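Local coordinates for protein proteasome chaperone 4 (Saccharomyces cerevisiae, PDB 2Z5B) that acts as a chaperone of 20S proteasome assembly, pairing with IRC25 in a heterodimer that binds proteasome precursors and promotes formation of the alpha-ring, at residues K38-L43 / P114-W119; S57-Y62 / P87-K92; Y63-L68 / S81-I86; D94-M99 / S128-N133. All coordinates share one frame; numbering follows the deposited sequence.

Contact 1 (K38-L43 / P114-W119); sequences KIPISL and PCYVTW
Leu43, Pro114 and Tyr116 bury the largest areas where strand 41-47 runs parallel to strand 115-121. This is the one parallel pair in the chain's mixed beta sheet. The two short strand axes are 5° apart. Tyr116 N donates to Ile41 O at 2.7 Å, in the carbonyl plane. Its own carbonyl takes the N-H of Leu43. Leu43 O then accepts from Thr118 N at 2.7 Å, nearly straight on. Ile41 and Leu43 each bond to the residues on both sides of their bridge partner, as in parallel strands.

The side chains sort to two faces. Ile41, Leu43, Cys115 and Val117 lie on the face covered by helix 94-111. Leu43 CB comes 4.3 Å from Val117 CG2, and Ile41 CG2 meets Cys115 SG. Ser42 and Tyr116 lie on the other face, toward the chain of Uncharacterized protein YLR021W. There Ser42 OG bonds to Gln41 of that chain. With CG anti to its carbonyl carbon (chi1 -66°), Tyr116 swings its ring alongside Pro40, whose CB meets the ring edge 3.8 Å from Tyr116 CE1. Pro114 starts the pairing. Pro114 CB sits 4.1 Å from Pro40 CB, and the Pro114 carbonyl accepts from Ile41 N. At the far end, one water donates to Leu43 O at 3.0 Å and also hydrogen-bonds to Thr118 OG1.

Contact 2 (S57-Y62 / P87-K92); sequences SSLSCY and PLLDTK
The end of strand 83-87 is tied to strand 58-67 by a classic beta bulge, in which two residues, Leu88 and Leu89, stand opposite the single Tyr62. The Tyr62 carbonyl takes two N-H groups. Leu88 N lies 2.7 Å from Tyr62 O, in a bent bond of 141°. Leu89 N is 3.0 Å from Tyr62 O, in the carbonyl plane and on a lone pair. Tyr62 N returns a bond to Leu89 O, which makes Tyr62 and Leu89 an antiparallel hydrogen-bonded pair.

The side chains follow the bulge. Leu88 and Tyr62 cross at a slant, Leu88 CB 3.9 Å from Tyr62 CD2 and Leu88 CD1 near Tyr62 CE2. Leu89 packs its CB on Tyr62 CB at 3.8 Å. With CG anti to the backbone N (chi1 -178°), Leu89 CD2 extends to Leu59 CD2, 3.7 Å away. Thr91 comes in from the loop. Thr91 CB lies 3.4 Å from Ser60 O, and Thr91 CG2 touches Cys61 CB at 3.9 Å. Within the loop, Thr91 N makes a weak bond to Asp90 OD1; the same oxygen makes a salt bridge with Arg97 of helix 94-111.

Tyr62 OH is held by Ser144 of the chain of Uncharacterized protein YLR021W. Ser60 and Cys61 of the strand, with Thr91 of the loop, rest on Ile96 of helix 94-111. Strand 115-121 flanks 58-62 within the sheet, where Ser60 and Cys61 bond to the backbone of Trp119.

Contact 3 (Y63-L68 / S81-I86); sequences YYAIPL and SNVVGI
The Tyr63 ring lies flat under the backbone of Ile86. The carbonyl carbon of Ile86 sits 3.5 Å above the ring plane, over its centre, and Ile86 N comes 3.4 Å from Tyr63 CE1. Gly85 supplies the hollow beside this ring. Gly85 CA lies 3.1 Å from Tyr64 O, close beside the Tyr63 ring and Ala65. Ala65 and Gly85 are a non-hydrogen-bonded pair, CA to CA 4.0 Å. Were Tyr63 replaced by an alanine, a gap would probably open under Ile86 and its peptide would lose the ring it lies on.

Strands 58-67 and 83-87 are antiparallel here, and 83-87 is one of the two outermost strands of the sheet within this chain. Tyr64 pairs with Ile86, and Ile66 with Val84, each through two N-H to O bonds. On the face of Ala65 and Pro67, Val83 fits between the two. Val83 CG1 meets Ala65 CB at 3.7 Å, while CG2 lies against Pro67 CA. On the other face Ile66 CG2 lies beside Val84 CG1. Past the strand end, Leu68 N bonds to Asn82 O at 2.6 Å. With CG anti to the backbone N (chi1 -164°), Leu68 crosses Val84 obliquely, Leu68 CD2 3.6 Å from Val84 CG1. Leu68 CB lies against Asn82 ND2, 3.4 Å away.

Contact 4 (D94-M99 / S128-N133); sequences DRIRDM and SMLVAN
Arg95 lays its aliphatic chain across Val131. Arg95 CB is 4.0 Å from Val131 CG2. Arg95 CG comes closest to Val131 CG2, at 3.6 Å, and CD stays near it while also approaching Ser128 N. A bend about CG-CD (chi3 -70°) turns the guanidinium of Arg95 toward the start of helix 128-132, where NH1 ends 3.6 Å from Ser128 N, with the guanidinium turned obliquely to it. At the tip, NH2 forms a salt bridge with Asp93, just before the helix. Cut back to an alanine, the residue would probably leave Val131 CG2 without most of its cover and Asp93 without this charged mate.

Two helices pack here on one side of the sheet. The start of helix 94-111 and the short helix 128-132 cross at 45°, with axes 8.8 Å apart at their closest. Leu130 fills the space between them. Leu130 CD2 lies 3.8 Å from Arg95 O and 3.8 Å from Met99 CB, and it also reaches Ile96 CG1. Met99 bends at chi2 and chi3, which carries its CE to 4.0 Å from Leu130 O. Trp119 of strand 115-121 packs against Ile96, Met99 and Leu130. Phe47 of strand 41-47 adds a further contact to Leu130.

How the contacts relate
Contact 1 is the buried centre of the sheet. Contact 3 is at its surface edge, and contacts 2 and 4 are partly buried. Contacts 2 and 3 share strand 58-67, which bonds in turn to strand 115-121 of contact 1. Three contacts therefore belong to one continuous sheet. Regular backbone ladders mark contacts 1 and 3, parallel in one and antiparallel in the other, while contact 2 breaks its pattern with a bulge. Contact 4 joins helices through apolar side chains. Trp119 links it to contact 1, and Arg97 binds Asp90 and Thr91 of contact 2. The partner chain reaches contacts 1, 2 and 3 but not contact 4.

Contact 1 (K38-L43 / P114-W119)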
loop_
_atom_site.group_PDB
_atom_site.type_symbol
_atom_site.label_atom_id
_atom_site.label_comp_id
_atom_site.label_asym_id
_atom_site.label_seq_id
_atom_site.Cartn_x
_atom_site.Cartn_y
_atom_site.Cartn_z
ATOM N N LYS A 38 14.998 -7.399 6.151
ATOM C CA LYS A 38 14.327 -7.576 4.866
ATOM C C LYS A 38 12.855 -7.159 4.824
ATOM O O LYS A 38 12.334 -6.829 3.758
ATOM C CB LYS A 38 14.438 -9.044 4.447
ATOM C CG LYS A 38 14.515 -9.249 2.941
ATOM C CD LYS A 38 15.054 -10.637 2.586
ATOM C CE LYS A 38 15.948 -10.581 1.333
ATOM N NZ LYS A 38 15.417 -9.686 0.253
ATOM N N ILE A 39 12.187 -7.204 5.969
ATOM C CA ILE A 39 10.770 -6.873 6.042
ATOM C C ILE A 39 10.608 -5.349 6.095
ATOM O O ILE A 39 11.152 -4.710 6.989
ATOM C CB ILE A 39 10.088 -7.559 7.250
ATOM C CG1 ILE A 39 10.070 -9.085 7.049
ATOM C CG2 ILE A 39 8.670 -7.005 7.462
ATOM C CD1 ILE A 39 9.667 -9.883 8.280
ATOM N N PRO A 40 9.884 -4.774 5.118
ATOM C CA PRO A 40 9.685 -3.325 5.052
ATOM C C PRO A 40 8.742 -2.792 6.108
ATOM O O PRO A 40 7.847 -3.499 6.549
ATOM C CB PRO A 40 9.043 -3.109 3.672
ATOM C CG PRO A 40 9.162 -4.418 2.961
ATOM C CD PRO A 40 9.231 -5.462 3.993
ATOM N N ILE A 41 8.940 -1.532 6.494
ATOM C CA ILE A 41 7.947 -0.811 7.289
ATOM C C ILE A 41 7.042 -0.125 6.279
ATOM O O ILE A 41 7.518 0.403 5.271
ATOM C CB ILE A 41 8.616 0.243 8.204
ATOM C CG1 ILE A 41 9.350 -0.439 9.358
ATOM C CG2 ILE A 41 7.604 1.235 8.777
ATOM C CD1 ILE A 41 10.355 0.461 10.031
ATOM N N SER A 42 5.732 -0.185 6.516
ATOM C CA SER A 42 4.778 0.658 5.800
ATOM C C SER A 42 4.124 1.574 6.819
ATOM O O SER A 42 3.671 1.112 7.872
ATOM C CB SER A 42 3.684 -0.178 5.140
ATOM O OG SER A 42 4.217 -0.999 4.126
ATOM N N LEU A 43 4.077 2.861 6.522
ATOM C CA LEU A 43 3.443 3.818 7.422
ATOM C C LEU A 43 2.409 4.601 6.668
ATOM O O LEU A 43 2.688 5.130 5.582
ATOM C CB LEU A 43 4.476 4.759 8.067
ATOM C CG LEU A 43 3.916 5.925 8.897
ATOM C CD1 LEU A 43 3.224 5.398 10.145
ATOM C CD2 LEU A 43 5.003 6.892 9.298
ATOM N N PRO A 114 13.725 -1.309 4.314
ATOM C CA PRO A 114 12.940 -0.538 3.361
ATOM C C PRO A 114 11.705 0.036 4.077
ATOM O O PRO A 114 11.303 -0.494 5.125
ATOM C CB PRO A 114 12.542 -1.565 2.294
ATOM C CG PRO A 114 13.372 -2.816 2.588
ATOM C CD PRO A 114 13.684 -2.759 4.039
ATOM N N CYS A 115 11.163 1.127 3.531
ATOM C CA CYS A 115 10.025 1.829 4.120
ATOM C C CYS A 115 9.131 2.359 3.013
ATOM O O CYS A 115 9.629 2.931 2.035
ATOM C CB CYS A 115 10.500 3.029 4.979
ATOM S SG CYS A 115 9.168 3.863 5.911
ATOM N N TYR A 116 7.825 2.172 3.191
ATOM C CA TYR A 116 6.806 2.733 2.342
ATOM C C TYR A 116 6.044 3.715 3.220
ATOM O O TYR A 116 5.606 3.361 4.319
ATOM C CB TYR A 116 5.835 1.658 1.852
ATOM C CG TYR A 116 6.439 0.629 0.925
ATOM C CD1 TYR A 116 7.219 -0.422 1.424
ATOM C CD2 TYR A 116 6.204 0.687 -0.448
ATOM C CE1 TYR A 116 7.759 -1.375 0.577
ATOM C CE2 TYR A 116 6.731 -0.278 -1.302
ATOM C CZ TYR A 116 7.511 -1.292 -0.773
ATOM O OH TYR A 116 8.058 -2.237 -1.595
ATOM N N VAL A 117 5.879 4.943 2.740
ATOM C CA VAL A 117 5.139 5.939 3.517
ATOM C C VAL A 117 3.984 6.522 2.711
ATOM O O VAL A 117 4.159 6.956 1.584
ATOM C CB VAL A 117 6.068 7.089 3.992
ATOM C CG1 VAL A 117 5.279 8.273 4.478
ATOM C CG2 VAL A 117 6.949 6.614 5.113
ATOM N N THR A 118 2.801 6.534 3.305
ATOM C CA THR A 118 1.687 7.252 2.732
ATOM C C THR A 118 1.389 8.488 3.553
ATOM O O THR A 118 1.241 8.377 4.768
ATOM C CB THR A 118 0.404 6.380 2.776
ATOM O OG1 THR A 118 0.588 5.224 1.943
ATOM C CG2 THR A 118 -0.785 7.167 2.287
ATOM N N TRP A 119 1.225 9.639 2.889
ATOM C CA TRP A 119 0.658 10.799 3.553
ATOM C C TRP A 119 -0.833 10.874 3.209
ATOM O O TRP A 119 -1.214 10.949 2.043
ATOM C CB TRP A 119 1.396 12.136 3.276
ATOM C CG TRP A 119 0.700 13.236 4.083
ATOM C CD1 TRP A 119 -0.313 14.027 3.653
ATOM C CD2 TRP A 119 0.901 13.556 5.475
ATOM N NE1 TRP A 119 -0.743 14.844 4.677
ATOM C CE2 TRP A 119 -0.014 14.571 5.806
ATOM C CE3 TRP A 119 1.775 13.079 6.470
ATOM C CZ2 TRP A 119 -0.071 15.148 7.089
ATOM C CZ3 TRP A 119 1.716 13.644 7.743
ATOM C CH2 TRP A 119 0.804 14.664 8.043
HETATM O O HOH W 1 1.841 3.335 3.398
#

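Contact 2 (S57-Y62 / P87-K92)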
loop_
_atom_site.group_PDB
_atom_site.type_symbol
_atom_site.label_atom_id
_atom_site.label_comp_id
_atom_site.label_asym_id
_atom_site.label_seq_id
_atom_site.Cartn_x
_atom_site.Cartn_y
_atom_site.Cartn_z
ATOM N N SER A 57 -10.352 10.534 3.692
ATOM C CA SER A 57 -9.057 11.172 3.417
ATOM C C SER A 57 -8.491 10.758 2.069
ATOM O O SER A 57 -8.892 9.743 1.516
ATOM C CB SER A 57 -8.068 10.846 4.529
ATOM O OG SER A 57 -8.533 11.382 5.759
ATOM N N SER A 58 -7.570 11.562 1.536
ATOM C CA SER A 58 -6.942 11.265 0.257
ATOM C C SER A 58 -5.566 10.675 0.470
ATOM O O SER A 58 -4.860 11.075 1.389
ATOM C CB SER A 58 -6.786 12.538 -0.581
ATOM O OG SER A 58 -8.040 13.099 -0.899
ATOM N N LEU A 59 -5.182 9.731 -0.389
ATOM C CA LEU A 59 -3.798 9.262 -0.418
ATOM C C LEU A 59 -3.031 10.290 -1.251
ATOM O O LEU A 59 -3.145 10.299 -2.471
ATOM C CB LEU A 59 -3.702 7.861 -1.033
ATOM C CG LEU A 59 -2.370 7.108 -0.850
ATOM C CD1 LEU A 59 -2.443 5.655 -1.304
ATOM C CD2 LEU A 59 -1.234 7.793 -1.553
ATOM N N SER A 60 -2.294 11.178 -0.592
ATOM C CA SER A 60 -1.714 12.328 -1.294
ATOM C C SER A 60 -0.386 11.985 -1.931
ATOM O O SER A 60 -0.074 12.449 -3.033
ATOM C CB SER A 60 -1.564 13.527 -0.351
ATOM O OG SER A 60 -2.831 14.054 -0.024
ATOM N N CYS A 61 0.387 11.162 -1.240
ATOM C CA CYS A 61 1.705 10.757 -1.733
ATOM C C CYS A 61 2.074 9.402 -1.138
ATOM O O CYS A 61 1.739 9.144 0.007
ATOM C CB CYS A 61 2.739 11.818 -1.330
ATOM S SG CYS A 61 4.403 11.525 -1.975
ATOM N N TYR A 62 2.733 8.548 -1.934
ATOM C CA TYR A 62 3.205 7.211 -1.520
ATOM C C TYR A 62 4.675 7.205 -1.857
ATOM O O TYR A 62 5.032 7.316 -3.041
ATOM C CB TYR A 62 2.515 6.110 -2.339
ATOM C CG TYR A 62 2.645 4.689 -1.806
ATOM C CD1 TYR A 62 2.769 4.427 -0.424
ATOM C CD2 TYR A 62 2.590 3.601 -2.673
ATOM C CE1 TYR A 62 2.856 3.121 0.044
ATOM C CE2 TYR A 62 2.676 2.295 -2.202
ATOM C CZ TYR A 62 2.788 2.060 -0.844
ATOM O OH TYR A 62 2.888 0.760 -0.366
ATOM N N PRO A 87 9.339 8.736 -5.072
ATOM C CA PRO A 87 7.882 8.731 -5.010
ATOM C C PRO A 87 7.290 7.606 -5.849
ATOM O O PRO A 87 7.618 7.454 -7.036
ATOM C CB PRO A 87 7.483 10.094 -5.599
ATOM C CG PRO A 87 8.671 10.603 -6.323
ATOM C CD PRO A 87 9.877 9.947 -5.731
ATOM N N LEU A 88 6.441 6.798 -5.227
ATOM C CA LEU A 88 5.700 5.775 -5.968
ATOM C C LEU A 88 4.386 6.353 -6.493
ATOM O O LEU A 88 3.973 6.057 -7.608
ATOM C CB LEU A 88 5.470 4.538 -5.098
ATOM C CG LEU A 88 6.743 3.831 -4.595
ATOM C CD1 LEU A 88 6.375 2.521 -3.938
ATOM C CD2 LEU A 88 7.748 3.575 -5.713
ATOM N N LEU A 89 3.726 7.173 -5.692
ATOM C CA LEU A 89 2.647 8.004 -6.197
ATOM C C LEU A 89 3.030 9.427 -5.834
ATOM O O LEU A 89 2.998 9.795 -4.660
ATOM C CB LEU A 89 1.293 7.635 -5.564
ATOM C CG LEU A 89 0.080 8.440 -6.078
ATOM C CD1 LEU A 89 -0.265 8.053 -7.500
ATOM C CD2 LEU A 89 -1.132 8.258 -5.197
ATOM N N ASP A 90 3.433 10.202 -6.835
ATOM C CA ASP A 90 3.950 11.551 -6.608
ATOM C C ASP A 90 2.822 12.550 -6.363
ATOM O O ASP A 90 1.669 12.288 -6.698
ATOM C CB ASP A 90 4.822 11.980 -7.805
ATOM C CG ASP A 90 5.908 12.977 -7.422
ATOM O OD1 ASP A 90 5.931 13.432 -6.255
ATOM O OD2 ASP A 90 6.747 13.313 -8.297
ATOM N N THR A 91 3.149 13.674 -5.731
ATOM C CA THR A 91 2.231 14.813 -5.611
ATOM C C THR A 91 2.909 16.059 -6.175
ATOM O O THR A 91 4.128 16.177 -6.117
ATOM C CB THR A 91 1.783 15.092 -4.140
ATOM O OG1 THR A 91 1.034 16.317 -4.081
ATOM C CG2 THR A 91 2.981 15.208 -3.190
ATOM N N LYS A 92 2.117 16.995 -6.691
ATOM C CA LYS A 92 2.665 18.252 -7.186
ATOM C C LYS A 92 2.944 19.212 -6.025
ATOM O O LYS A 92 3.746 20.147 -6.157
ATOM C CB LYS A 92 1.716 18.881 -8.216
ATOM C CG LYS A 92 1.800 18.236 -9.612
ATOM C CD LYS A 92 0.485 18.385 -10.389
ATOM C CE LYS A 92 0.517 17.670 -11.756
ATOM N NZ LYS A 92 1.291 18.427 -12.794
#

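Contact 3 (Y63-L68 / S81-I86)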
loop_
_atom_site.group_PDB
_atom_site.type_symbol
_atom_site.label_atom_id
_atom_site.label_comp_id
_atom_site.label_asym_id
_atom_site.label_seq_id
_atom_site.Cartn_x
_atom_site.Cartn_y
_atom_site.Cartn_z
ATOM N N TYR A 63 5.520 7.124 -0.836
ATOM C CA TYR A 63 6.965 7.268 -1.013
ATOM C C TYR A 63 7.688 6.018 -0.553
ATOM O O TYR A 63 7.335 5.469 0.474
ATOM C CB TYR A 63 7.488 8.456 -0.203
ATOM C CG TYR A 63 8.617 9.177 -0.912
ATOM C CD1 TYR A 63 9.937 8.736 -0.808
ATOM C CD2 TYR A 63 8.356 10.289 -1.693
ATOM C CE1 TYR A 63 10.972 9.403 -1.500
ATOM C CE2 TYR A 63 9.373 10.966 -2.354
ATOM C CZ TYR A 63 10.671 10.513 -2.260
ATOM O OH TYR A 63 11.663 11.198 -2.935
ATOM N N TYR A 64 8.716 5.597 -1.298
ATOM C CA TYR A 64 9.508 4.421 -0.971
ATOM C C TYR A 64 10.972 4.774 -0.718
ATOM O O TYR A 64 11.539 5.563 -1.473
ATOM C CB TYR A 64 9.431 3.441 -2.147
ATOM C CG TYR A 64 10.254 2.182 -1.983
ATOM C CD1 TYR A 64 9.918 1.234 -1.026
ATOM C CD2 TYR A 64 11.354 1.918 -2.816
ATOM C CE1 TYR A 64 10.656 0.071 -0.866
ATOM C CE2 TYR A 64 12.105 0.737 -2.650
ATOM C CZ TYR A 64 11.722 -0.181 -1.687
ATOM O OH TYR A 64 12.438 -1.344 -1.488
ATOM N N ALA A 65 11.582 4.176 0.317
ATOM C CA ALA A 65 13.039 4.250 0.517
ATOM C C ALA A 65 13.626 2.931 1.003
ATOM O O ALA A 65 12.935 2.120 1.616
ATOM C CB ALA A 65 13.410 5.367 1.476
ATOM N N ILE A 66 14.913 2.730 0.731
ATOM C CA ILE A 66 15.611 1.510 1.083
ATOM C C ILE A 66 17.115 1.845 1.198
ATOM O O ILE A 66 17.610 2.697 0.450
ATOM C CB ILE A 66 15.312 0.371 0.020
ATOM C CG1 ILE A 66 15.965 -0.969 0.414
ATOM C CG2 ILE A 66 15.700 0.809 -1.401
ATOM C CD1 ILE A 66 15.505 -2.171 -0.412
ATOM N N PRO A 67 17.828 1.218 2.162
ATOM C CA PRO A 67 19.279 1.407 2.213
ATOM C C PRO A 67 19.897 0.904 0.911
ATOM O O PRO A 67 19.523 -0.167 0.436
ATOM C CB PRO A 67 19.712 0.535 3.395
ATOM C CG PRO A 67 18.454 0.342 4.225
ATOM C CD PRO A 67 17.352 0.309 3.224
ATOM N N LEU A 68 20.804 1.686 0.323
ATOM C CA LEU A 68 21.422 1.308 -0.957
ATOM C C LEU A 68 22.435 0.165 -0.790
ATOM O O LEU A 68 22.487 -0.738 -1.619
ATOM C CB LEU A 68 22.070 2.526 -1.640
ATOM C CG LEU A 68 22.506 2.606 -3.126
ATOM C CD1 LEU A 68 23.455 1.490 -3.580
ATOM C CD2 LEU A 68 21.339 2.702 -4.102
ATOM N N SER A 81 25.749 6.520 5.758
ATOM C CA SER A 81 24.669 5.664 5.278
ATOM C C SER A 81 24.048 6.217 3.992
ATOM O O SER A 81 23.678 7.387 3.947
ATOM C CB SER A 81 23.588 5.514 6.364
ATOM O OG SER A 81 22.413 4.877 5.860
ATOM N N ASN A 82 23.942 5.386 2.956
ATOM C CA ASN A 82 23.161 5.751 1.778
ATOM C C ASN A 82 21.808 5.032 1.711
ATOM O O ASN A 82 21.748 3.809 1.584
ATOM C CB ASN A 82 23.939 5.540 0.473
ATOM C CG ASN A 82 23.344 6.329 -0.694
ATOM O OD1 ASN A 82 22.909 7.466 -0.525
ATOM N ND2 ASN A 82 23.317 5.724 -1.875
ATOM N N VAL A 83 20.737 5.816 1.825
ATOM C CA VAL A 83 19.377 5.362 1.555
ATOM C C VAL A 83 18.916 6.030 0.253
ATOM O O VAL A 83 19.098 7.232 0.069
ATOM C CB VAL A 83 18.428 5.681 2.765
ATOM C CG1 VAL A 83 16.969 5.809 2.343
ATOM C CG2 VAL A 83 18.573 4.620 3.854
ATOM N N VAL A 84 18.359 5.244 -0.662
ATOM C CA VAL A 84 17.802 5.772 -1.908
ATOM C C VAL A 84 16.274 5.764 -1.824
ATOM O O VAL A 84 15.690 4.844 -1.276
ATOM C CB VAL A 84 18.300 4.956 -3.145
ATOM C CG1 VAL A 84 18.049 3.460 -2.967
ATOM C CG2 VAL A 84 17.677 5.455 -4.437
ATOM N N GLY A 85 15.633 6.792 -2.366
ATOM C CA GLY A 85 14.186 6.886 -2.277
ATOM C C GLY A 85 13.560 7.479 -3.510
ATOM O O GLY A 85 14.210 8.222 -4.260
ATOM N N ILE A 86 12.295 7.146 -3.722
ATOM C CA ILE A 86 11.533 7.658 -4.845
ATOM C C ILE A 86 10.036 7.715 -4.530
ATOM O O ILE A 86 9.517 6.851 -3.807
ATOM C CB ILE A 86 11.813 6.824 -6.148
ATOM C CG1 ILE A 86 11.603 7.679 -7.404
ATOM C CG2 ILE A 86 10.994 5.517 -6.196
ATOM C CD1 ILE A 86 12.554 7.333 -8.558
#

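Contact 4 (D94-M99 / S128-N133)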
loop_
_atom_site.group_PDB
_atom_site.type_symbol
_atom_site.label_atom_id
_atom_site.label_comp_id
_atom_site.label_asym_id
_atom_site.label_seq_id
_atom_site.Cartn_x
_atom_site.Cartn_y
_atom_site.Cartn_z
ATOM N N ASP A 94 4.771 20.374 -3.069
ATOM C CA ASP A 94 6.077 20.209 -2.388
ATOM C C ASP A 94 5.954 19.979 -0.884
ATOM O O ASP A 94 6.771 19.277 -0.302
ATOM C CB ASP A 94 6.977 21.449 -2.567
ATOM C CG ASP A 94 7.319 21.753 -4.016
ATOM O OD1 ASP A 94 6.983 20.963 -4.930
ATOM O OD2 ASP A 94 7.953 22.814 -4.240
ATOM N N ARG A 95 4.961 20.618 -0.256
ATOM C CA ARG A 95 4.759 20.542 1.201
ATOM C C ARG A 95 4.411 19.115 1.641
ATOM O O ARG A 95 4.887 18.639 2.674
ATOM C CB ARG A 95 3.639 21.495 1.641
ATOM C CG ARG A 95 3.912 22.992 1.351
ATOM C CD ARG A 95 2.666 23.842 1.606
ATOM N NE ARG A 95 1.633 23.579 0.608
ATOM C CZ ARG A 95 0.448 24.186 0.549
ATOM N NH1 ARG A 95 0.114 25.116 1.434
ATOM N NH2 ARG A 95 -0.408 23.852 -0.404
ATOM N N ILE A 96 3.568 18.455 0.853
ATOM C CA ILE A 96 3.248 17.034 1.059
ATOM C C ILE A 96 4.429 16.142 0.664
ATOM O O ILE A 96 4.834 15.300 1.455
ATOM C CB ILE A 96 1.957 16.626 0.311
ATOM C CG1 ILE A 96 0.771 17.441 0.852
ATOM C CG2 ILE A 96 1.697 15.113 0.460
ATOM C CD1 ILE A 96 -0.477 17.397 -0.007
ATOM N N ARG A 97 4.988 16.344 -0.541
ATOM C CA ARG A 97 6.143 15.548 -1.014
ATOM C C ARG A 97 7.342 15.559 -0.076
ATOM O O ARG A 97 7.953 14.494 0.185
ATOM C CB ARG A 97 6.603 15.980 -2.419
ATOM C CG ARG A 97 7.314 14.865 -3.209
ATOM C CD ARG A 97 7.950 15.370 -4.509
ATOM N NE ARG A 97 7.007 16.194 -5.268
ATOM C CZ ARG A 97 7.057 17.519 -5.358
ATOM N NH1 ARG A 97 8.017 18.214 -4.745
ATOM N NH2 ARG A 97 6.130 18.148 -6.057
ATOM N N ASP A 98 7.700 16.754 0.408
ATOM C CA ASP A 98 8.789 16.909 1.396
ATOM C C ASP A 98 8.564 16.000 2.588
ATOM O O ASP A 98 9.468 15.284 3.015
ATOM C CB ASP A 98 8.924 18.365 1.888
ATOM C CG ASP A 98 9.594 19.274 0.864
ATOM O OD1 ASP A 98 9.995 18.777 -0.227
ATOM O OD2 ASP A 98 9.694 20.493 1.149
ATOM N N MET A 99 7.348 16.033 3.131
ATOM C CA MET A 99 7.040 15.260 4.328
ATOM C C MET A 99 7.181 13.756 4.097
ATOM O O MET A 99 7.807 13.068 4.908
ATOM C CB MET A 99 5.629 15.569 4.833
ATOM C CG MET A 99 5.192 14.682 5.988
ATOM S SD MET A 99 6.301 14.817 7.408
ATOM C CE MET A 99 5.695 16.383 7.990
ATOM N N SER A 128 0.103 23.779 4.755
ATOM C CA SER A 128 0.995 24.654 5.551
ATOM C C SER A 128 1.252 24.125 6.963
ATOM O O SER A 128 2.302 24.416 7.558
ATOM C CB SER A 128 0.493 26.109 5.607
ATOM O OG SER A 128 -0.427 26.302 6.683
ATOM N N MET A 129 0.290 23.366 7.496
ATOM C CA MET A 129 0.424 22.658 8.775
ATOM C C MET A 129 1.585 21.649 8.778
ATOM O O MET A 129 2.210 21.426 9.805
ATOM C CB MET A 129 -0.874 21.913 9.103
ATOM C CG MET A 129 -1.716 22.473 10.244
ATOM S SD MET A 129 -2.689 21.155 11.062
ATOM C CE MET A 129 -4.265 22.008 11.173
ATOM N N LEU A 130 1.851 21.029 7.632
ATOM C CA LEU A 130 2.965 20.072 7.510
ATOM C C LEU A 130 4.295 20.814 7.612
ATOM O O LEU A 130 5.238 20.327 8.230
ATOM C CB LEU A 130 2.888 19.298 6.186
ATOM C CG LEU A 130 1.871 18.139 6.085
ATOM C CD1 LEU A 130 0.447 18.655 5.953
ATOM C CD2 LEU A 130 2.192 17.247 4.904
ATOM N N VAL A 131 4.343 22.008 7.025
ATOM C CA VAL A 131 5.534 22.867 7.070
ATOM C C VAL A 131 5.794 23.337 8.496
ATOM O O VAL A 131 6.911 23.231 8.999
ATOM C CB VAL A 131 5.384 24.070 6.111
ATOM C CG1 VAL A 131 6.619 24.970 6.151
ATOM C CG2 VAL A 131 5.131 23.572 4.701
ATOM N N ALA A 132 4.740 23.811 9.157
ATOM C CA ALA A 132 4.841 24.395 10.494
ATOM C C ALA A 132 5.195 23.360 11.558
ATOM O O ALA A 132 5.843 23.688 12.561
ATOM C CB ALA A 132 3.530 25.088 10.852
ATOM N N ASN A 133 4.759 22.120 11.334
ATOM C CA ASN A 133 4.924 21.040 12.300
ATOM C C ASN A 133 5.862 19.949 11.755
ATOM O O ASN A 133 5.940 18.837 12.294
ATOM C CB ASN A 133 3.542 20.479 12.697
ATOM C CG ASN A 133 2.623 21.550 13.319
ATOM O OD1 ASN A 133 1.718 22.092 12.659
ATOM N ND2 ASN A 133 2.850 21.843 14.591
#